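MUTM (fpg) protein (Thermus thermophilus, PDB 1EE8) belongs to the formamidopyrimidine-DNA glycosylase (Fpg/MutM) family, whose members join an N-terminal domain to a helical H2TH domain and a zinc finger. Local coordinates at residues V159-L173 with R189-A201. Residues are numbered along the deposited sequence; the frame is centred on the assembly and turned at random.
Sequences VGNIYADEALFRARL and RLYRALREVLAEA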
# COMPACT_ATOMS: atom_id res chain seq x y z
N VAL A 159 8.17 27.92 -8.85
CA VAL A 159 8.77 28.68 -9.93
C VAL A 159 9.84 27.92 -10.70
O VAL A 159 10.74 27.31 -10.12
CB VAL A 159 9.38 30.00 -9.39
CG1 VAL A 159 9.97 30.82 -10.54
CG2 VAL A 159 8.31 30.80 -8.67
N GLY A 160 9.73 27.97 -12.02
CA GLY A 160 10.70 27.31 -12.88
C GLY A 160 11.30 28.29 -13.87
O GLY A 160 11.19 29.51 -13.71
N ASN A 161 11.93 27.77 -14.92
CA ASN A 161 12.57 28.59 -15.93
C ASN A 161 11.66 29.63 -16.59
O ASN A 161 12.01 30.80 -16.67
CB ASN A 161 13.18 27.70 -17.01
CG ASN A 161 14.49 27.08 -16.57
OD1 ASN A 161 15.39 27.78 -16.09
ND2 ASN A 161 14.61 25.77 -16.74
N ILE A 162 10.51 29.18 -17.07
CA ILE A 162 9.58 30.08 -17.75
C ILE A 162 9.18 31.31 -16.94
O ILE A 162 9.41 32.45 -17.36
CB ILE A 162 8.29 29.34 -18.17
CG1 ILE A 162 8.62 28.28 -19.22
CG2 ILE A 162 7.25 30.33 -18.71
CD1 ILE A 162 7.43 27.51 -19.73
N TYR A 163 8.62 31.09 -15.76
CA TYR A 163 8.17 32.20 -14.95
C TYR A 163 9.27 32.98 -14.26
O TYR A 163 9.08 34.15 -13.93
CB TYR A 163 7.09 31.70 -13.99
CG TYR A 163 5.96 31.12 -14.80
CD1 TYR A 163 5.77 29.74 -14.89
CD2 TYR A 163 5.15 31.94 -15.60
CE1 TYR A 163 4.81 29.20 -15.74
CE2 TYR A 163 4.20 31.40 -16.46
CZ TYR A 163 4.04 30.03 -16.53
OH TYR A 163 3.11 29.49 -17.39
N ALA A 164 10.43 32.36 -14.05
CA ALA A 164 11.54 33.11 -13.46
C ALA A 164 11.97 34.10 -14.55
O ALA A 164 12.06 35.31 -14.31
CB ALA A 164 12.69 32.18 -13.11
N ASP A 165 12.21 33.59 -15.76
CA ASP A 165 12.61 34.44 -16.88
C ASP A 165 11.60 35.58 -17.11
O ASP A 165 11.97 36.74 -17.22
CB ASP A 165 12.73 33.61 -18.18
CG ASP A 165 13.99 32.74 -18.21
OD1 ASP A 165 14.69 32.65 -17.19
OD2 ASP A 165 14.27 32.15 -19.28
N GLU A 166 10.31 35.24 -17.16
CA GLU A 166 9.29 36.26 -17.39
C GLU A 166 9.17 37.27 -16.25
O GLU A 166 8.96 38.45 -16.49
CB GLU A 166 7.93 35.60 -17.65
CG GLU A 166 7.84 34.86 -18.99
CD GLU A 166 8.04 35.78 -20.19
OE1 GLU A 166 8.97 35.51 -20.98
OE2 GLU A 166 7.28 36.76 -20.34
N ALA A 167 9.33 36.82 -15.02
CA ALA A 167 9.22 37.73 -13.89
C ALA A 167 10.39 38.71 -13.90
O ALA A 167 10.22 39.91 -13.66
CB ALA A 167 9.20 36.95 -12.56
N LEU A 168 11.58 38.19 -14.18
CA LEU A 168 12.78 39.00 -14.22
C LEU A 168 12.70 40.07 -15.31
O LEU A 168 13.17 41.19 -15.12
CB LEU A 168 14.00 38.09 -14.44
CG LEU A 168 14.35 37.25 -13.21
CD1 LEU A 168 15.33 36.14 -13.58
CD2 LEU A 168 14.94 38.18 -12.14
N PHE A 169 12.10 39.72 -16.44
CA PHE A 169 11.95 40.70 -17.51
C PHE A 169 10.94 41.75 -17.10
O PHE A 169 11.15 42.95 -17.30
CB PHE A 169 11.45 40.07 -18.80
CG PHE A 169 11.12 41.09 -19.86
CD1 PHE A 169 12.13 41.70 -20.59
CD2 PHE A 169 9.81 41.51 -20.06
CE1 PHE A 169 11.85 42.71 -21.50
CE2 PHE A 169 9.51 42.52 -20.97
CZ PHE A 169 10.53 43.12 -21.69
N ARG A 170 9.83 41.31 -16.55
CA ARG A 170 8.81 42.26 -16.16
C ARG A 170 9.38 43.25 -15.15
O ARG A 170 9.06 44.44 -15.21
CB ARG A 170 7.59 41.54 -15.59
CG ARG A 170 6.43 42.50 -15.38
CD ARG A 170 5.12 41.80 -15.15
NE ARG A 170 4.70 41.01 -16.31
CZ ARG A 170 3.48 40.48 -16.43
NH1 ARG A 170 3.16 39.77 -17.50
NH2 ARG A 170 2.59 40.69 -15.47
N ALA A 171 10.24 42.77 -14.26
CA ALA A 171 10.85 43.61 -13.23
C ALA A 171 12.11 44.32 -13.74
O ALA A 171 12.73 45.09 -13.01
CB ALA A 171 11.19 42.76 -12.00
N ARG A 172 12.48 44.05 -14.98
CA ARG A 172 13.66 44.65 -15.60
C ARG A 172 14.92 44.44 -14.77
O ARG A 172 15.66 45.39 -14.48
CB ARG A 172 13.42 46.15 -15.83
CG ARG A 172 12.22 46.45 -16.74
CD ARG A 172 12.43 45.93 -18.15
NE ARG A 172 11.47 46.50 -19.09
CZ ARG A 172 10.21 46.11 -19.23
NH1 ARG A 172 9.72 45.12 -18.49
NH2 ARG A 172 9.42 46.73 -20.10
N LEU A 173 15.18 43.20 -14.40
CA LEU A 173 16.35 42.85 -13.60
C LEU A 173 17.19 41.77 -14.27
O LEU A 173 16.66 40.88 -14.94
CB LEU A 173 15.92 42.38 -12.21
CG LEU A 173 15.25 43.42 -11.32
CD1 LEU A 173 14.77 42.77 -10.02
CD2 LEU A 173 16.23 44.55 -11.03
N ARG A 189 10.30 45.14 -6.87
CA ARG A 189 9.83 45.00 -8.25
C ARG A 189 9.74 43.53 -8.63
O ARG A 189 8.77 43.08 -9.23
CB ARG A 189 10.76 45.71 -9.23
CG ARG A 189 10.68 47.22 -9.22
CD ARG A 189 10.83 47.77 -10.63
NE ARG A 189 12.09 47.40 -11.25
CZ ARG A 189 13.27 47.95 -10.96
NH1 ARG A 189 14.36 47.53 -11.58
NH2 ARG A 189 13.34 48.91 -10.05
N LEU A 190 10.78 42.77 -8.27
CA LEU A 190 10.82 41.35 -8.56
C LEU A 190 9.71 40.62 -7.81
O LEU A 190 9.10 39.68 -8.33
CB LEU A 190 12.19 40.79 -8.18
CG LEU A 190 12.45 39.31 -8.52
CD1 LEU A 190 12.08 39.05 -9.97
CD2 LEU A 190 13.91 38.98 -8.27
N TYR A 191 9.44 41.07 -6.58
CA TYR A 191 8.40 40.48 -5.75
C TYR A 191 7.04 40.64 -6.41
O TYR A 191 6.27 39.69 -6.52
CB TYR A 191 8.37 41.16 -4.37
CG TYR A 191 7.24 40.72 -3.46
CD1 TYR A 191 7.30 39.52 -2.76
CD2 TYR A 191 6.10 41.51 -3.31
CE1 TYR A 191 6.26 39.11 -1.92
CE2 TYR A 191 5.05 41.12 -2.48
CZ TYR A 191 5.14 39.92 -1.79
OH TYR A 191 4.11 39.53 -0.96
N ARG A 192 6.76 41.86 -6.86
CA ARG A 192 5.49 42.17 -7.51
C ARG A 192 5.36 41.52 -8.88
O ARG A 192 4.31 40.96 -9.23
CB ARG A 192 5.37 43.70 -7.63
CG ARG A 192 4.08 44.20 -8.23
CD ARG A 192 4.07 45.73 -8.23
NE ARG A 192 3.05 46.27 -9.13
CZ ARG A 192 2.88 47.57 -9.35
NH1 ARG A 192 3.66 48.45 -8.74
NH2 ARG A 192 1.93 47.98 -10.19
N ALA A 193 6.42 41.58 -9.67
CA ALA A 193 6.41 40.99 -11.01
C ALA A 193 6.17 39.49 -10.95
O ALA A 193 5.37 38.93 -11.71
CB ALA A 193 7.73 41.28 -11.71
N LEU A 194 6.86 38.82 -10.03
CA LEU A 194 6.73 37.38 -9.87
C LEU A 194 5.28 36.99 -9.58
O LEU A 194 4.75 36.06 -10.18
CB LEU A 194 7.63 36.91 -8.73
CG LEU A 194 7.86 35.41 -8.57
CD1 LEU A 194 8.27 34.79 -9.90
CD2 LEU A 194 8.96 35.20 -7.52
N ARG A 195 4.65 37.71 -8.66
CA ARG A 195 3.27 37.43 -8.28
C ARG A 195 2.27 37.70 -9.41
O ARG A 195 1.31 36.94 -9.60
CB ARG A 195 2.90 38.23 -7.03
CG ARG A 195 3.93 38.09 -5.91
CD ARG A 195 3.37 38.54 -4.57
NE ARG A 195 2.30 37.64 -4.15
CZ ARG A 195 1.69 37.70 -2.97
NH1 ARG A 195 2.05 38.62 -2.08
NH2 ARG A 195 0.74 36.83 -2.67
N GLU A 196 2.50 38.78 -10.16
CA GLU A 196 1.61 39.14 -11.28
C GLU A 196 1.69 38.14 -12.42
O GLU A 196 0.68 37.74 -12.99
CB GLU A 196 1.96 40.51 -11.83
CG GLU A 196 1.81 41.67 -10.88
CD GLU A 196 2.18 42.98 -11.55
OE1 GLU A 196 1.53 43.34 -12.55
OE2 GLU A 196 3.13 43.64 -11.07
N VAL A 197 2.91 37.76 -12.79
CA VAL A 197 3.10 36.81 -13.88
C VAL A 197 2.46 35.47 -13.56
O VAL A 197 1.79 34.88 -14.40
CB VAL A 197 4.60 36.60 -14.20
CG1 VAL A 197 4.77 35.53 -15.26
CG2 VAL A 197 5.21 37.90 -14.69
N LEU A 198 2.64 35.00 -12.34
CA LEU A 198 2.07 33.72 -11.95
C LEU A 198 0.55 33.82 -11.95
O LEU A 198 -0.13 32.95 -12.50
CB LEU A 198 2.58 33.30 -10.57
CG LEU A 198 4.07 32.94 -10.46
CD1 LEU A 198 4.41 32.60 -9.01
CD2 LEU A 198 4.38 31.75 -11.37
N ALA A 199 0.03 34.88 -11.35
CA ALA A 199 -1.41 35.10 -11.29
C ALA A 199 -1.97 35.17 -12.70
O ALA A 199 -3.01 34.59 -12.99
CB ALA A 199 -1.73 36.40 -10.52
N GLU A 200 -1.26 35.87 -13.59
CA GLU A 200 -1.70 35.99 -14.97
C GLU A 200 -1.63 34.64 -15.69
O GLU A 200 -2.55 34.25 -16.41
CB GLU A 200 -0.84 37.02 -15.71
CG GLU A 200 -1.18 38.47 -15.37
CD GLU A 200 -0.23 39.48 -16.00
OE1 GLU A 200 0.23 39.23 -17.14
OE2 GLU A 200 0.05 40.51 -15.36
N ALA A 201 -0.52 33.92 -15.49
CA ALA A 201 -0.34 32.61 -16.12
C ALA A 201 -1.46 31.67 -15.71
O ALA A 201 -1.95 30.88 -16.52
CB ALA A 201 1.01 32.03 -15.73
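R170 reaches across the face of helix 189-201, an arginine suiting the place because its aliphatic part can lie on A193 and V197 while its planar charged end pairs with a carboxylate. R170 CB packs on A193 CB at 3.9 Å; with CG anti to the backbone N (chi1 -171°), the chain then runs outward past V197. CD and NE pass V197 CG2, which lies 3.5 Å above the guanidinium plane, over its centre. A bend at chi3 turns the guanidinium end-on to E200, one hydrogen bond to each oxygen: R170 NH1 to E200 OE1 at 3.0 Å, and R170 NH2 to E200 OE2, modelled so short that its exact length is doubtful. Both oxygens are met from above the carboxylate plane, the two flat groups being 34° apart. R227 also pairs with E200 OE1, so the carboxylate serves two arginines.

V197 is the reciprocal knob, seated among Y163, E166, A167 and R170; its CG1 meets the edge of the Y163 ring. The Y163 hydroxyl bonds to S207 and to E5, the latter tying helix 161-170 to helix 3-17. A167's small methyl lets the backbones approach, its CA 4.7 Å from L194 CA. Just past the helix end, R189 grips A171 O side-on with NE (3.0 Å) and NH1 (3.3 Å), while R189 NH2 forms a salt bridge with E185. R172, with positive phi, closes a Schellman motif that turns the chain away. Two helices crossing at 128°, with L168 and L190 touching helix 146-152, form part of the helical core of the H2TH domain.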